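Local coordinates for aspartate aminotransferase (Rhodobacter sphaeroides, PDB 3NRA), which probably catalyses the pyridoxal 5'-phosphate-dependent transfer of an amino group from L-aspartate to 2-oxoglutarate, giving oxaloacetate and L-glutamate, at residues P89-F94 / G296-A301. Residues are numbered along the deposited sequence; the frame is centred on the assembly and turned at random.
Sequences PRLAAF and GWFDEA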
loop_
_atom_site.group_PDB
_atom_site.type_symbol
_atom_site.label_atom_id
_atom_site.label_comp_id
_atom_site.label_asym_id
_atom_site.label_seq_id
_atom_site.Cartn_x
_atom_site.Cartn_y
_atom_site.Cartn_z
ATOM N N PRO B 89 -16.532 0.183 -18.182
ATOM C CA PRO B 89 -17.563 0.963 -18.905
ATOM C C PRO B 89 -17.923 2.267 -18.204
ATOM O O PRO B 89 -18.120 3.285 -18.861
ATOM C CB PRO B 89 -18.775 0.010 -18.950
ATOM C CG PRO B 89 -18.203 -1.352 -18.789
ATOM C CD PRO B 89 -16.982 -1.193 -17.909
ATOM N N ARG B 90 -17.942 2.254 -16.875
ATOM C CA ARG B 90 -18.280 3.457 -16.103
ATOM C C ARG B 90 -17.193 4.522 -16.230
ATOM O O ARG B 90 -17.487 5.704 -16.473
ATOM C CB ARG B 90 -18.520 3.104 -14.644
ATOM C CG ARG B 90 -19.600 2.031 -14.463
ATOM C CD ARG B 90 -19.964 1.802 -13.058
ATOM N NE ARG B 90 -20.939 0.706 -12.956
ATOM C CZ ARG B 90 -21.293 0.088 -11.821
ATOM N NH1 ARG B 90 -20.742 0.413 -10.636
ATOM N NH2 ARG B 90 -22.157 -0.902 -11.876
ATOM N N LEU B 91 -15.948 4.092 -16.095
ATOM C CA LEU B 91 -14.801 4.967 -16.252
ATOM C C LEU B 91 -14.621 5.421 -17.704
ATOM O O LEU B 91 -14.152 6.529 -17.943
ATOM C CB LEU B 91 -13.527 4.264 -15.760
ATOM C CG LEU B 91 -13.440 3.996 -14.261
ATOM C CD1 LEU B 91 -12.262 3.033 -13.928
ATOM C CD2 LEU B 91 -13.308 5.323 -13.442
ATOM N N ALA B 92 -15.005 4.564 -18.674
ATOM C CA ALA B 92 -15.035 4.965 -20.095
ATOM C C ALA B 92 -16.055 6.077 -20.364
ATOM O O ALA B 92 -15.747 7.056 -21.058
ATOM C CB ALA B 92 -15.317 3.723 -21.041
ATOM N N ALA B 93 -17.270 5.896 -19.842
ATOM C CA ALA B 93 -18.344 6.884 -19.976
ATOM C C ALA B 93 -17.958 8.203 -19.304
ATOM O O ALA B 93 -18.111 9.248 -19.891
ATOM C CB ALA B 93 -19.640 6.340 -19.375
ATOM N N PHE B 94 -17.381 8.117 -18.101
ATOM C CA PHE B 94 -16.949 9.306 -17.353
ATOM C C PHE B 94 -15.897 10.127 -18.089
ATOM O O PHE B 94 -16.067 11.325 -18.252
ATOM C CB PHE B 94 -16.425 8.926 -15.958
ATOM C CG PHE B 94 -16.065 10.115 -15.115
ATOM C CD1 PHE B 94 -17.020 11.083 -14.814
ATOM C CD2 PHE B 94 -14.744 10.333 -14.713
ATOM C CE1 PHE B 94 -16.679 12.206 -14.054
ATOM C CE2 PHE B 94 -14.404 11.447 -13.958
ATOM C CZ PHE B 94 -15.366 12.387 -13.635
ATOM N N GLY B 296 -20.512 -0.281 -6.286
ATOM C CA GLY B 296 -21.441 0.855 -6.242
ATOM C C GLY B 296 -20.926 2.161 -6.873
ATOM O O GLY B 296 -21.677 3.130 -6.963
ATOM N N TRP B 297 -19.644 2.194 -7.269
ATOM C CA TRP B 297 -19.004 3.420 -7.698
ATOM C C TRP B 297 -19.492 3.794 -9.093
ATOM O O TRP B 297 -19.468 2.952 -10.023
ATOM C CB TRP B 297 -17.470 3.267 -7.696
ATOM C CG TRP B 297 -16.706 4.572 -7.906
ATOM C CD1 TRP B 297 -17.101 5.830 -7.536
ATOM C CD2 TRP B 297 -15.382 4.722 -8.469
ATOM N NE1 TRP B 297 -16.124 6.757 -7.876
ATOM C CE2 TRP B 297 -15.069 6.105 -8.447
ATOM C CE3 TRP B 297 -14.460 3.835 -9.013
ATOM C CZ2 TRP B 297 -13.874 6.604 -8.941
ATOM C CZ3 TRP B 297 -13.273 4.333 -9.526
ATOM C CH2 TRP B 297 -12.987 5.694 -9.482
ATOM N N PHE B 298 -19.967 5.039 -9.221
ATOM C CA PHE B 298 -20.649 5.554 -10.436
ATOM C C PHE B 298 -22.034 4.942 -10.664
ATOM O O PHE B 298 -22.616 5.113 -11.727
ATOM C CB PHE B 298 -19.767 5.396 -11.697
ATOM C CG PHE B 298 -18.677 6.396 -11.793
ATOM C CD1 PHE B 298 -18.948 7.691 -12.218
ATOM C CD2 PHE B 298 -17.380 6.066 -11.460
ATOM C CE1 PHE B 298 -17.949 8.626 -12.306
ATOM C CE2 PHE B 298 -16.377 6.994 -11.556
ATOM C CZ PHE B 298 -16.657 8.280 -11.974
ATOM N N ASP B 299 -22.582 4.268 -9.657
ATOM C CA ASP B 299 -23.921 3.733 -9.757
ATOM C C ASP B 299 -24.710 4.090 -8.494
ATOM O O ASP B 299 -25.560 3.321 -8.034
ATOM C CB ASP B 299 -23.860 2.214 -9.962
ATOM C CG ASP B 299 -25.226 1.598 -10.286
ATOM O OD1 ASP B 299 -26.004 2.210 -11.031
ATOM O OD2 ASP B 299 -25.520 0.511 -9.752
ATOM N N GLU B 300 -24.475 5.293 -7.988
ATOM C CA GLU B 300 -25.130 5.759 -6.785
ATOM C C GLU B 300 -26.565 6.153 -7.144
ATOM O O GLU B 300 -26.893 6.339 -8.328
ATOM C CB GLU B 300 -24.373 6.959 -6.180
ATOM C CG GLU B 300 -22.896 6.658 -5.792
ATOM C CD GLU B 300 -21.908 6.731 -6.978
ATOM O OE1 GLU B 300 -22.336 7.029 -8.118
ATOM O OE2 GLU B 300 -20.690 6.515 -6.771
ATOM N N ALA B 301 -27.414 6.297 -6.141
ATOM C CA ALA B 301 -28.805 6.750 -6.379
ATOM C C ALA B 301 -28.820 8.041 -7.248
ATOM O O ALA B 301 -27.972 8.919 -7.062
ATOM C CB ALA B 301 -29.530 6.990 -5.036
HETATM O O HOH W 1 -23.787 -1.642 -9.589
#
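A type II beta turn from Gly296 to Asp299 is pinned here against the flank of helix 81-95 by Arg90, whose guanidinium takes hold of a turn carbonyl, while Leu91 and Phe94 of the same helix receive the turn's aromatic side chains. Extended from CG to NE, the Arg90 chain passes Phe298 CB, with CD 3.8 Å from it, and carries NH1 to within 2.9 Å of Trp297 O. That bond has an N-H...O angle of 151° and meets the oxygen from above the carbonyl plane. The same NH1 also bonds Arg295 O, and so ties together two carbonyls of the loop. Asp299 CB lies over one face of the guanidinium, 3.7 Å from NH1; its carboxylate, opposite in charge, lies beyond salt-bridge distance and well out of the guanidinium plane, and a water links Arg90 NH2 to Asp299 OD2. Were Arg90 replaced by an alanine, Trp297 O and Arg295 O would probably lose their shared donor and the water link to Asp299 would go, leaving the turn less firmly held to the helix.

Beside this polar grip the contact is apolar. Phe94, its chi1 of -176° swinging CG opposite the backbone N, turns a ring face to the end of Phe298, whose CE1 comes 3.6 Å from Phe94 CD1; the two planes are inclined at 46°. Leu91 CD2 completes the patch, 4.0 Å from both Trp297 CH2 and Phe298 CE2.

Arg223 makes a cation-pi contact with Phe298 and a salt bridge to Glu300, and Trp297 NE1 bonds Glu255. Leu91 and Trp297 touch Val264 of strand 263-267, Phe94 and Trp297 Met249 of strand 245-249: helix and loop meet over neighbouring strands of the seven-stranded sheet in the large domain of this fold type I aminotransferase.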